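Local coordinates for putative uncharacterized protein lp_3323 (Lactobacillus plantarum, PDB 3DC7), which is of unknown function but, as a member of the GDSL-like lipase/acylhydrolase family of the SGNH clan, probably hydrolyses ester bonds, at residues V130-S142 with V175-A189. Sequence-based numbering, arbitrary orientation. Where two conformers were deposited one is given.
With NA (sodium ion), chain H.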
loop_
_atom_site.group_PDB
_atom_site.type_symbol
_atom_site.label_atom_id
_atom_site.label_comp_id
_atom_site.label_asym_id
_atom_site.label_seq_id
_atom_site.Cartn_x
_atom_site.Cartn_y
_atom_site.Cartn_z
ATOM N N VAL A 130 19.153 4.192 -11.171
ATOM C CA VAL A 130 18.582 2.909 -11.621
ATOM C C VAL A 130 17.312 2.575 -10.825
ATOM O O VAL A 130 17.331 2.652 -9.599
ATOM C CB VAL A 130 19.620 1.757 -11.504
ATOM C CG1 VAL A 130 18.976 0.402 -11.710
ATOM C CG2 VAL A 130 20.760 1.966 -12.502
ATOM N N PRO A 131 16.201 2.237 -11.522
ATOM C CA PRO A 131 15.007 1.791 -10.812
ATOM C C PRO A 131 15.245 0.471 -10.079
ATOM O O PRO A 131 15.882 -0.442 -10.619
ATOM C CB PRO A 131 13.961 1.621 -11.929
ATOM C CG PRO A 131 14.734 1.501 -13.181
ATOM C CD PRO A 131 15.988 2.289 -12.982
ATOM N N LYS A 132 14.750 0.391 -8.847
ATOM C CA LYS A 132 14.964 -0.782 -8.005
ATOM C C LYS A 132 13.692 -1.159 -7.289
ATOM O O LYS A 132 12.899 -0.297 -6.926
ATOM C CB LYS A 132 16.006 -0.500 -6.918
ATOM C CG LYS A 132 17.235 0.189 -7.389
ATOM C CD LYS A 132 17.994 0.780 -6.229
ATOM C CE LYS A 132 19.136 1.597 -6.765
ATOM N NZ LYS A 132 18.628 2.915 -7.219
ATOM N N LEU A 133 13.517 -2.450 -7.056
ATOM C CA LEU A 133 12.506 -2.878 -6.113
ATOM C C LEU A 133 12.967 -4.019 -5.208
ATOM O O LEU A 133 13.851 -4.808 -5.568
ATOM C CB LEU A 133 11.159 -3.179 -6.796
ATOM C CG LEU A 133 10.874 -4.293 -7.803
ATOM C CD1 LEU A 133 11.733 -5.490 -7.603
ATOM C CD2 LEU A 133 9.433 -4.714 -7.667
ATOM N N PHE A 134 12.362 -4.083 -4.026
ATOM C CA PHE A 134 12.586 -5.150 -3.062
ATOM C C PHE A 134 11.394 -6.083 -3.053
ATOM O O PHE A 134 10.255 -5.634 -2.921
ATOM C CB PHE A 134 12.797 -4.570 -1.662
ATOM C CG PHE A 134 14.237 -4.441 -1.276
ATOM C CD1 PHE A 134 14.738 -5.139 -0.189
ATOM C CD2 PHE A 134 15.102 -3.635 -2.018
ATOM C CE1 PHE A 134 16.077 -5.032 0.171
ATOM C CE2 PHE A 134 16.446 -3.527 -1.670
ATOM C CZ PHE A 134 16.930 -4.225 -0.577
ATOM N N ILE A 135 11.662 -7.376 -3.207
ATOM C CA ILE A 135 10.609 -8.393 -3.202
ATOM C C ILE A 135 10.780 -9.266 -1.963
ATOM O O ILE A 135 11.847 -9.833 -1.754
ATOM C CB ILE A 135 10.645 -9.268 -4.482
ATOM C CG1 ILE A 135 10.590 -8.387 -5.744
ATOM C CG2 ILE A 135 9.495 -10.232 -4.473
ATOM C CD1 ILE A 135 11.089 -9.079 -6.984
ATOM N N SER A 136 9.745 -9.358 -1.132
ATOM C CA SER A 136 9.787 -10.290 0.006
ATOM C C SER A 136 8.856 -11.487 -0.212
ATOM O O SER A 136 7.808 -11.360 -0.850
ATOM C CB SER A 136 9.465 -9.572 1.309
ATOM O OG SER A 136 8.157 -9.039 1.283
ATOM N N ALA A 137 9.239 -12.633 0.340
ATOM C CA ALA A 137 8.652 -13.931 0.001
ATOM C C ALA A 137 7.270 -14.214 0.561
ATOM O O ALA A 137 6.839 -13.627 1.547
ATOM C CB ALA A 137 9.598 -15.047 0.409
ATOM N N ILE A 138 6.593 -15.142 -0.104
ATOM C CA ILE A 138 5.360 -15.780 0.361
ATOM C C ILE A 138 5.527 -16.380 1.773
ATOM O O ILE A 138 6.624 -16.841 2.139
ATOM C CB ILE A 138 4.934 -16.863 -0.662
ATOM C CG1 ILE A 138 4.653 -16.197 -2.017
ATOM C CG2 ILE A 138 3.699 -17.667 -0.185
ATOM C CD1 ILE A 138 5.000 -17.053 -3.193
ATOM N N HIS A 139 4.447 -16.321 2.556
ATOM C CA HIS A 139 4.344 -17.002 3.851
ATOM C C HIS A 139 4.658 -18.477 3.630
ATOM O O HIS A 139 4.004 -19.137 2.824
ATOM C CB HIS A 139 2.922 -16.852 4.427
ATOM C CG HIS A 139 2.822 -17.124 5.902
ATOM N ND1 HIS A 139 3.340 -18.258 6.495
ATOM C CD2 HIS A 139 2.246 -16.415 6.900
ATOM C CE1 HIS A 139 3.106 -18.226 7.796
ATOM N NE2 HIS A 139 2.439 -17.121 8.068
ATOM N N ILE A 140 5.672 -18.985 4.321
ATOM C CA ILE A 140 6.097 -20.368 4.111
ATOM C C ILE A 140 5.370 -21.329 5.042
ATOM O O ILE A 140 4.776 -20.911 6.033
ATOM C CB ILE A 140 7.635 -20.542 4.263
ATOM C CG1 ILE A 140 8.066 -20.330 5.720
ATOM C CG2 ILE A 140 8.388 -19.637 3.273
ATOM C CD1 ILE A 140 9.516 -20.598 5.987
ATOM N N GLY A 141 5.415 -22.615 4.709
ATOM C CA GLY A 141 4.835 -23.668 5.544
ATOM C C GLY A 141 5.871 -24.255 6.483
ATOM O O GLY A 141 6.911 -23.633 6.727
ATOM N N SER A 142 5.595 -25.453 6.995
ATOM C CA SER A 142 6.409 -26.067 8.044
ATOM C C SER A 142 7.097 -27.372 7.637
ATOM O O SER A 142 7.624 -28.088 8.486
ATOM C CB SER A 142 5.549 -26.320 9.283
ATOM O OG SER A 142 5.391 -25.131 10.035
ATOM N N VAL A 175 12.827 3.016 -1.627
ATOM C CA VAL A 175 12.796 1.860 -2.511
ATOM C C VAL A 175 11.449 1.144 -2.461
ATOM O O VAL A 175 11.084 0.618 -1.421
ATOM C CB VAL A 175 13.925 0.837 -2.166
ATOM C CG1 VAL A 175 13.807 -0.405 -3.057
ATOM C CG2 VAL A 175 15.275 1.483 -2.319
ATOM N N PRO A 176 10.729 1.088 -3.599
ATOM C CA PRO A 176 9.446 0.378 -3.622
ATOM C C PRO A 176 9.558 -1.056 -3.101
ATOM O O PRO A 176 10.598 -1.715 -3.254
ATOM C CB PRO A 176 9.063 0.389 -5.102
ATOM C CG PRO A 176 9.730 1.635 -5.638
ATOM C CD PRO A 176 11.062 1.661 -4.915
ATOM N N HIS A 177 8.502 -1.520 -2.450
ATOM C CA HIS A 177 8.529 -2.834 -1.837
ATOM C C HIS A 177 7.334 -3.625 -2.310
ATOM O O HIS A 177 6.208 -3.251 -2.034
ATOM C CB HIS A 177 8.549 -2.727 -0.299
ATOM C CG HIS A 177 8.328 -4.038 0.404
ATOM N ND1 HIS A 177 7.517 -4.161 1.512
ATOM C CD2 HIS A 177 8.799 -5.284 0.146
ATOM C CE1 HIS A 177 7.504 -5.420 1.913
ATOM N NE2 HIS A 177 8.272 -6.125 1.099
ATOM N N LEU A 178 7.593 -4.708 -3.037
ATOM C CA LEU A 178 6.559 -5.645 -3.444
ATOM C C LEU A 178 6.498 -6.819 -2.462
ATOM O O LEU A 178 7.419 -7.646 -2.407
ATOM C CB LEU A 178 6.835 -6.155 -4.865
ATOM C CG LEU A 178 6.013 -7.334 -5.420
ATOM C CD1 LEU A 178 4.511 -7.105 -5.326
ATOM C CD2 LEU A 178 6.402 -7.583 -6.865
ATOM N N SER A 179 5.415 -6.897 -1.698
ATOM C CA SER A 179 5.282 -7.938 -0.688
ATOM C C SER A 179 4.473 -9.112 -1.207
ATOM O O SER A 179 3.237 -9.054 -1.205
ATOM C CB SER A 179 4.613 -7.374 0.557
ATOM O OG SER A 179 4.324 -8.421 1.466
ATOM N N LEU A 180 5.153 -10.171 -1.664
ATOM C CA LEU A 180 4.441 -11.402 -2.067
ATOM C C LEU A 180 3.762 -12.020 -0.853
ATOM O O LEU A 180 2.739 -12.691 -0.958
ATOM C CB LEU A 180 5.380 -12.419 -2.701
ATOM C CG LEU A 180 6.147 -12.006 -3.951
ATOM C CD1 LEU A 180 6.990 -13.172 -4.411
ATOM C CD2 LEU A 180 5.185 -11.554 -5.054
ATOM N N TYR A 181 4.359 -11.779 0.306
ATOM C CA TYR A 181 3.780 -12.149 1.587
ATOM C C TYR A 181 2.308 -11.686 1.701
ATOM O O TYR A 181 1.429 -12.516 1.940
ATOM C CB TYR A 181 4.639 -11.590 2.736
ATOM C CG TYR A 181 4.266 -12.127 4.093
ATOM C CD1 TYR A 181 3.267 -11.515 4.859
ATOM C CD2 TYR A 181 4.901 -13.255 4.616
ATOM C CE1 TYR A 181 2.911 -12.021 6.113
ATOM C CE2 TYR A 181 4.561 -13.754 5.860
ATOM C CZ TYR A 181 3.563 -13.136 6.606
ATOM O OH TYR A 181 3.220 -13.633 7.846
ATOM N N ARG A 182 2.064 -10.385 1.498
ATOM C CA ARG A 182 0.729 -9.762 1.638
ATOM C C ARG A 182 -0.227 -9.946 0.461
ATOM O O ARG A 182 -1.447 -9.935 0.654
ATOM C CB ARG A 182 0.839 -8.240 1.822
ATOM C CG ARG A 182 1.534 -7.773 3.062
ATOM C CD ARG A 182 0.966 -6.432 3.525
ATOM N NE ARG A 182 1.332 -6.188 4.920
ATOM C CZ ARG A 182 0.594 -5.513 5.799
ATOM N NH1 ARG A 182 -0.585 -5.007 5.448
ATOM N NH2 ARG A 182 1.034 -5.359 7.048
ATOM N N ASP A 183 0.315 -10.042 -0.752
ATOM C CA ASP A 183 -0.483 -9.821 -1.959
ATOM C C ASP A 183 -0.382 -10.880 -3.064
ATOM O O ASP A 183 -1.041 -10.733 -4.094
ATOM C CB ASP A 183 -0.146 -8.455 -2.577
ATOM C CG ASP A 183 -0.734 -7.271 -1.799
ATOM O OD1 ASP A 183 -1.955 -7.258 -1.454
ATOM O OD2 ASP A 183 0.053 -6.321 -1.563
ATOM N N ALA A 184 0.425 -11.926 -2.868
ATOM C CA ALA A 184 0.627 -12.970 -3.894
ATOM C C ALA A 184 -0.630 -13.788 -4.207
ATOM O O ALA A 184 -0.747 -14.370 -5.291
ATOM C CB ALA A 184 1.752 -13.901 -3.478
ATOM N N GLY A 185 -1.550 -13.844 -3.241
ATOM C CA GLY A 185 -2.794 -14.565 -3.380
ATOM C C GLY A 185 -2.786 -15.937 -2.728
ATOM O O GLY A 185 -3.786 -16.651 -2.794
HETATM N N MSE A 186 -1.673 -16.295 -2.092
HETATM C CA MSE A 186 -1.454 -17.645 -1.555
HETATM C C MSE A 186 -0.524 -17.643 -0.347
HETATM O O MSE A 186 0.242 -16.702 -0.136
HETATM C CB MSE A 186 -0.860 -18.558 -2.633
HETATM C CG MSE A 186 0.546 -18.174 -3.072
HETATM SE SE MSE A 186 1.079 -18.833 -4.850
HETATM C CE MSE A 186 -0.530 -18.312 -5.858
ATOM N N THR A 187 -0.608 -18.709 0.443
ATOM C CA THR A 187 0.334 -18.972 1.524
ATOM C C THR A 187 0.700 -20.452 1.505
ATOM O O THR A 187 -0.178 -21.308 1.355
ATOM C CB THR A 187 -0.235 -18.535 2.910
ATOM O OG1 THR A 187 0.553 -19.084 3.971
ATOM C CG2 THR A 187 -1.692 -18.988 3.091
ATOM N N PHE A 188 1.987 -20.764 1.633
ATOM C CA PHE A 188 2.420 -22.175 1.686
ATOM C C PHE A 188 2.124 -22.866 3.024
ATOM O O PHE A 188 2.276 -24.086 3.151
ATOM C CB PHE A 188 3.896 -22.327 1.297
ATOM C CG PHE A 188 4.211 -21.855 -0.109
ATOM C CD1 PHE A 188 3.211 -21.746 -1.071
ATOM C CD2 PHE A 188 5.511 -21.547 -0.474
ATOM C CE1 PHE A 188 3.500 -21.306 -2.362
ATOM C CE2 PHE A 188 5.811 -21.124 -1.765
ATOM C CZ PHE A 188 4.795 -20.994 -2.711
ATOM N N ALA A 189 1.681 -22.087 4.011
ATOM C CA ALA A 189 1.198 -22.626 5.292
ATOM C C ALA A 189 -0.163 -23.337 5.178
ATOM O O ALA A 189 -0.631 -23.956 6.139
ATOM C CB ALA A 189 1.127 -21.522 6.319
HETATM NA NA NA H . -3.655 -6.137 -0.419
HETATM O O HOH W 1 1.790 -15.213 1.611
HETATM O O HOH W 2 -2.068 -4.681 -1.078
#
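I138, H139 and Y181 carry the contact just past the C-terminal ends of two parallel strands, where one chain runs on as a loop and the other turns into helix 180-183. I138 CG1 lies 3.9 Å from L180 CB and meets A184, whereas CG2, anti to the backbone N, sits over the F188 ring, 4.0 Å from its centroid and 3° off the normal, a CH-pi contact. The H139 imidazole lies alongside the Y181 phenol, planes at 20° but slid apart, so that H139 CD2 comes 3.1 Å from Y181 OH. H139 ND1 donates to I140 O, fixing the ring's rotation, and the Y181 hydroxyl is hydrogen-bonded to D172 of the second subunit. One water accepts from H139 N and donates to Y181 O and M186 O, linking the H139 loop to helix 180-183 and beyond; F188 N donates to H139 O. Upstream, F134 and S136 join P176 and L178 in the parallel ladder, and H177 NE2 donates in its ring plane to S136 OG (2.9 Å), itself hydrogen-bonded to E163. Edge pairing thus continues as side-chain packing and a water bridge beyond 177-179, this chain's outermost strand, joined to 132-136 by a right-handed beta-alpha-beta crossover of the SGNH-hydrolase fold.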